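Local coordinates for protein thiamine-phosphate synthase (Pyrococcus furiosus, PDB 1XI3) that probably condenses a thiazole phosphate with a hydroxymethylpyrimidine diphosphate to form thiamine phosphate, using magnesium, in thiamine diphosphate biosynthesis, at residues A113-E125 with R147-V161. Sequence-based numbering, arbitrary orientation.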
loop_
_atom_site.group_PDB
_atom_site.type_symbol
_atom_site.label_atom_id
_atom_site.label_comp_id
_atom_site.label_asym_id
_atom_site.label_seq_id
_atom_site.Cartn_x
_atom_site.Cartn_y
_atom_site.Cartn_z
ATOM N N ALA A 113 0.708 -7.127 15.648
ATOM C CA ALA A 113 -0.112 -8.151 15.014
ATOM C C ALA A 113 -1.527 -8.171 15.577
ATOM O O ALA A 113 -1.706 -8.294 16.803
ATOM C CB ALA A 113 0.560 -9.505 15.201
ATOM N N SER A 114 -2.532 -8.118 14.694
ATOM C CA SER A 114 -3.936 -8.203 15.074
ATOM C C SER A 114 -4.283 -9.683 15.166
ATOM O O SER A 114 -4.137 -10.411 14.171
ATOM C CB SER A 114 -4.852 -7.520 14.060
ATOM O OG SER A 114 -4.654 -6.110 14.008
ATOM N N VAL A 115 -4.680 -10.125 16.343
ATOM C CA VAL A 115 -4.885 -11.572 16.610
ATOM C C VAL A 115 -6.242 -11.766 17.258
ATOM O O VAL A 115 -6.678 -10.962 18.072
ATOM C CB VAL A 115 -3.779 -12.172 17.460
ATOM C CG1 VAL A 115 -2.414 -12.009 16.747
ATOM C CG2 VAL A 115 -3.763 -11.588 18.862
ATOM N N TYR A 116 -6.900 -12.873 16.904
ATOM C CA TYR A 116 -8.295 -13.113 17.294
ATOM C C TYR A 116 -8.495 -14.507 17.939
ATOM O O TYR A 116 -9.670 -15.013 18.070
ATOM C CB TYR A 116 -9.181 -12.987 16.072
ATOM C CG TYR A 116 -9.103 -11.633 15.364
ATOM C CD1 TYR A 116 -10.003 -10.614 15.678
ATOM C CD2 TYR A 116 -8.118 -11.378 14.411
ATOM C CE1 TYR A 116 -9.938 -9.393 15.064
ATOM C CE2 TYR A 116 -8.049 -10.136 13.774
ATOM C CZ TYR A 116 -8.964 -9.152 14.121
ATOM O OH TYR A 116 -8.944 -7.898 13.517
ATOM N N SER A 117 -7.379 -15.084 18.385
ATOM C CA SER A 117 -7.345 -16.419 19.039
ATOM C C SER A 117 -6.018 -16.632 19.671
ATOM O O SER A 117 -5.011 -16.008 19.276
ATOM C CB SER A 117 -7.598 -17.530 18.002
ATOM O OG SER A 117 -6.505 -17.692 17.111
ATOM N N LEU A 118 -5.960 -17.577 20.603
ATOM C CA LEU A 118 -4.705 -18.003 21.180
ATOM C C LEU A 118 -3.688 -18.495 20.137
ATOM O O LEU A 118 -2.514 -18.114 20.180
ATOM C CB LEU A 118 -4.972 -19.104 22.227
ATOM C CG LEU A 118 -3.767 -19.652 22.940
ATOM C CD1 LEU A 118 -2.979 -18.542 23.652
ATOM C CD2 LEU A 118 -4.216 -20.736 23.927
ATOM N N GLU A 119 -4.130 -19.353 19.203
ATOM C CA GLU A 119 -3.247 -19.848 18.155
ATOM C C GLU A 119 -2.629 -18.693 17.359
ATOM O O GLU A 119 -1.432 -18.708 17.065
ATOM C CB GLU A 119 -4.001 -20.796 17.203
ATOM C CG GLU A 119 -3.138 -21.299 16.016
ATOM C CD GLU A 119 -1.747 -21.802 16.427
ATOM O OE1 GLU A 119 -1.589 -22.327 17.573
ATOM O OE2 GLU A 119 -0.810 -21.678 15.591
ATOM N N GLU A 120 -3.478 -17.724 16.993
ATOM C CA GLU A 120 -3.016 -16.554 16.240
ATOM C C GLU A 120 -1.999 -15.761 17.057
ATOM O O GLU A 120 -0.967 -15.340 16.527
ATOM C CB GLU A 120 -4.183 -15.686 15.791
ATOM C CG GLU A 120 -4.984 -16.297 14.611
ATOM C CD GLU A 120 -6.036 -15.397 14.012
ATOM O OE1 GLU A 120 -6.754 -15.873 13.079
ATOM O OE2 GLU A 120 -6.195 -14.230 14.418
ATOM N N ALA A 121 -2.277 -15.596 18.343
ATOM C CA ALA A 121 -1.336 -14.913 19.273
ATOM C C ALA A 121 0.041 -15.571 19.323
ATOM O O ALA A 121 1.080 -14.936 19.154
ATOM C CB ALA A 121 -1.957 -14.827 20.679
ATOM N N LEU A 122 0.064 -16.883 19.496
ATOM C CA LEU A 122 1.322 -17.594 19.594
ATOM C C LEU A 122 2.100 -17.577 18.281
ATOM O O LEU A 122 3.341 -17.432 18.273
ATOM C CB LEU A 122 1.026 -19.037 20.046
ATOM C CG LEU A 122 0.449 -19.132 21.462
ATOM C CD1 LEU A 122 -0.116 -20.546 21.749
ATOM C CD2 LEU A 122 1.509 -18.739 22.486
ATOM N N GLU A 123 1.373 -17.703 17.172
ATOM C CA GLU A 123 1.965 -17.710 15.838
ATOM C C GLU A 123 2.548 -16.365 15.556
ATOM O O GLU A 123 3.669 -16.276 15.098
ATOM C CB GLU A 123 0.944 -18.016 14.765
ATOM C CG GLU A 123 1.513 -18.002 13.366
ATOM N N ALA A 124 1.797 -15.308 15.849
ATOM C CA ALA A 124 2.350 -13.953 15.626
ATOM C C ALA A 124 3.608 -13.689 16.448
ATOM O O ALA A 124 4.582 -13.164 15.939
ATOM C CB ALA A 124 1.317 -12.901 15.895
ATOM N N GLU A 125 3.600 -14.075 17.714
ATOM C CA GLU A 125 4.789 -13.952 18.527
ATOM C C GLU A 125 5.933 -14.753 17.920
ATOM O O GLU A 125 7.058 -14.260 17.810
ATOM C CB GLU A 125 4.493 -14.380 19.959
ATOM C CG GLU A 125 5.694 -14.296 20.906
ATOM C CD GLU A 125 5.360 -14.776 22.326
ATOM O OE1 GLU A 125 4.700 -15.823 22.479
ATOM O OE2 GLU A 125 5.736 -14.097 23.289
ATOM N N ARG A 147 -14.593 -11.267 14.795
ATOM C CA ARG A 147 -14.368 -12.293 15.802
ATOM C C ARG A 147 -14.199 -11.684 17.202
ATOM O O ARG A 147 -13.506 -10.667 17.376
ATOM C CB ARG A 147 -13.185 -13.169 15.407
ATOM C CG ARG A 147 -13.475 -14.126 14.215
ATOM C CD ARG A 147 -12.256 -14.930 13.856
ATOM N NE ARG A 147 -11.211 -14.130 13.192
ATOM C CZ ARG A 147 -9.969 -14.564 13.014
ATOM N NH1 ARG A 147 -9.610 -15.753 13.468
ATOM N NH2 ARG A 147 -9.069 -13.795 12.414
ATOM N N VAL A 148 -14.853 -12.300 18.182
ATOM C CA VAL A 148 -14.890 -11.818 19.564
ATOM C C VAL A 148 -14.210 -12.850 20.458
ATOM O O VAL A 148 -14.512 -14.056 20.377
ATOM C CB VAL A 148 -16.338 -11.565 20.005
ATOM C CG1 VAL A 148 -16.423 -11.299 21.504
ATOM C CG2 VAL A 148 -16.920 -10.411 19.240
ATOM N N ILE A 149 -13.296 -12.401 21.323
ATOM C CA ILE A 149 -12.526 -13.330 22.166
ATOM C C ILE A 149 -12.935 -13.306 23.650
ATOM O O ILE A 149 -12.703 -14.302 24.364
ATOM C CB ILE A 149 -10.997 -13.122 22.051
ATOM C CG1 ILE A 149 -10.591 -11.749 22.604
ATOM C CG2 ILE A 149 -10.520 -13.317 20.591
ATOM C CD1 ILE A 149 -9.044 -11.542 22.629
ATOM N N GLY A 150 -13.557 -12.220 24.091
ATOM C CA GLY A 150 -13.973 -12.076 25.486
ATOM C C GLY A 150 -12.815 -11.843 26.469
ATOM O O GLY A 150 -11.611 -11.977 26.123
ATOM N N LEU A 151 -13.182 -11.480 27.701
ATOM C CA LEU A 151 -12.206 -11.296 28.777
ATOM C C LEU A 151 -11.399 -12.542 29.074
ATOM O O LEU A 151 -10.193 -12.441 29.271
ATOM C CB LEU A 151 -12.878 -10.790 30.073
ATOM C CG LEU A 151 -13.493 -9.385 29.989
ATOM C CD1 LEU A 151 -14.454 -9.090 31.119
ATOM C CD2 LEU A 151 -12.397 -8.309 29.964
ATOM N N GLU A 152 -12.039 -13.726 29.118
ATOM C CA GLU A 152 -11.298 -14.963 29.345
ATOM C C GLU A 152 -10.276 -15.280 28.260
ATOM O O GLU A 152 -9.171 -15.738 28.533
ATOM C CB GLU A 152 -12.261 -16.162 29.473
ATOM C CG GLU A 152 -13.007 -16.185 30.796
ATOM C CD GLU A 152 -13.706 -17.509 31.044
ATOM O OE1 GLU A 152 -13.431 -18.474 30.280
ATOM O OE2 GLU A 152 -14.517 -17.570 32.004
ATOM N N GLY A 153 -10.654 -15.050 27.005
ATOM C CA GLY A 153 -9.751 -15.296 25.898
ATOM C C GLY A 153 -8.618 -14.299 25.895
ATOM O O GLY A 153 -7.472 -14.669 25.665
ATOM N N LEU A 154 -8.954 -13.054 26.187
ATOM C CA LEU A 154 -7.900 -12.030 26.372
ATOM C C LEU A 154 -6.913 -12.442 27.477
ATOM O O LEU A 154 -5.719 -12.408 27.276
ATOM C CB LEU A 154 -8.546 -10.694 26.680
ATOM C CG LEU A 154 -7.575 -9.524 26.884
ATOM C CD1 LEU A 154 -6.674 -9.350 25.604
ATOM C CD2 LEU A 154 -8.335 -8.302 27.196
ATOM N N ARG A 155 -7.417 -12.818 28.666
ATOM C CA ARG A 155 -6.529 -13.256 29.762
ATOM C C ARG A 155 -5.639 -14.412 29.371
ATOM O O ARG A 155 -4.458 -14.454 29.696
ATOM C CB ARG A 155 -7.375 -13.611 31.004
ATOM C CG ARG A 155 -6.636 -14.143 32.187
ATOM C CD ARG A 155 -5.614 -13.183 32.767
ATOM N NE ARG A 155 -4.724 -13.865 33.716
ATOM C CZ ARG A 155 -3.621 -13.329 34.228
ATOM N NH1 ARG A 155 -3.247 -12.082 33.917
ATOM N NH2 ARG A 155 -2.872 -14.042 35.063
ATOM N N LYS A 156 -6.190 -15.373 28.636
ATOM C CA LYS A 156 -5.404 -16.501 28.242
ATOM C C LYS A 156 -4.259 -16.098 27.342
ATOM O O LYS A 156 -3.165 -16.618 27.466
ATOM C CB LYS A 156 -6.302 -17.545 27.573
ATOM C CG LYS A 156 -5.587 -18.822 27.188
ATOM C CD LYS A 156 -5.176 -19.703 28.340
ATOM C CE LYS A 156 -4.600 -21.032 27.794
ATOM N NZ LYS A 156 -3.799 -21.765 28.797
ATOM N N ILE A 157 -4.503 -15.132 26.456
ATOM C CA ILE A 157 -3.448 -14.652 25.587
ATOM C C ILE A 157 -2.338 -13.997 26.473
ATOM O O ILE A 157 -1.168 -14.264 26.296
ATOM C CB ILE A 157 -3.999 -13.723 24.484
ATOM C CG1 ILE A 157 -4.676 -14.581 23.386
ATOM C CG2 ILE A 157 -2.874 -12.918 23.828
ATOM C CD1 ILE A 157 -5.696 -13.837 22.550
ATOM N N VAL A 158 -2.765 -13.145 27.389
ATOM C CA VAL A 158 -1.849 -12.427 28.290
ATOM C C VAL A 158 -0.965 -13.425 29.039
ATOM O O VAL A 158 0.254 -13.251 29.146
ATOM C CB VAL A 158 -2.611 -11.542 29.275
ATOM C CG1 VAL A 158 -1.669 -11.041 30.394
ATOM C CG2 VAL A 158 -3.289 -10.361 28.554
ATOM N N GLU A 159 -1.579 -14.513 29.508
ATOM C CA GLU A 159 -0.832 -15.547 30.233
ATOM C C GLU A 159 0.145 -16.340 29.360
ATOM O O GLU A 159 1.124 -16.900 29.876
ATOM C CB GLU A 159 -1.809 -16.535 30.864
ATOM C CG GLU A 159 -2.674 -15.957 31.940
ATOM C CD GLU A 159 -3.745 -16.945 32.427
ATOM O OE1 GLU A 159 -4.569 -16.547 33.292
ATOM O OE2 GLU A 159 -3.774 -18.099 31.930
ATOM N N SER A 160 -0.118 -16.397 28.051
ATOM C CA SER A 160 0.562 -17.301 27.155
ATOM C C SER A 160 1.681 -16.706 26.342
ATOM O O SER A 160 2.468 -17.454 25.752
ATOM C CB SER A 160 -0.455 -17.942 26.204
ATOM O OG SER A 160 -1.521 -18.551 26.927
ATOM N N VAL A 161 1.773 -15.372 26.285
ATOM C CA VAL A 161 2.814 -14.727 25.486
ATOM C C VAL A 161 3.670 -13.813 26.345
ATOM O O VAL A 161 3.253 -13.403 27.417
ATOM C CB VAL A 161 2.232 -13.891 24.299
ATOM C CG1 VAL A 161 1.325 -14.733 23.465
ATOM C CG2 VAL A 161 1.517 -12.634 24.798
HETATM O O HOH W 1 5.120 -17.647 24.285
#
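In this eight-stranded TIM barrel, Leu118 and Ala121 of the helix after strand 110-115 pack on Ile157 of the next outer helix, 150-160. The two axes come within 9.8 Å at a crossing angle of -28°, a spacing in keeping with the small Ala121 at the interface, which also presses against Leu132 of strand 131-135 and whose CB lies 3.8 Å from Ile157 CG2. Leu118 CG stands anti to the backbone N (chi1 -179°), which carries its two methyls outward along the neighbouring helix, CD1 to Ser160 CB and CD2 to the aliphatic chain of Lys156. A lysine suits this outer flank, since its methylenes pack while its amine continues beyond them. Further down, Leu122 CD2 meets Val161 CG1 at 4.1 Å, where helix 150-160 has ended.

The other end, at the C-terminal side of the barrel strands, is polar. Arg147 lays one guanidinium face over Tyr116 CB, which sits 3.5 Å from Arg147 CZ. The guanidinium edge grips one oxygen of Glu120 end-on: Glu120 OE1 lies close to the guanidinium plane and accepts from both Arg147 NH1 (2.9 Å) and Arg147 NH2 (3.2 Å), while the carboxylate is turned 73° to that plane. Glu120 OE2 takes the backbone N of Tyr116 at 2.9 Å, and Ser117 OG caps the helix by accepting from Glu120 N. Arg147 NH2 also pairs with Asp145.

Glu125 OE2 accepts from Lys162 N, and a water donates to both its OE1 and Ser160 O. Flanked by two acidic groups, Arg147 should stay protonated, and the clasp ties the loop before helix 150-160 to the turn following Ser114, predicted to bind the pyrimidine diphosphate substrate.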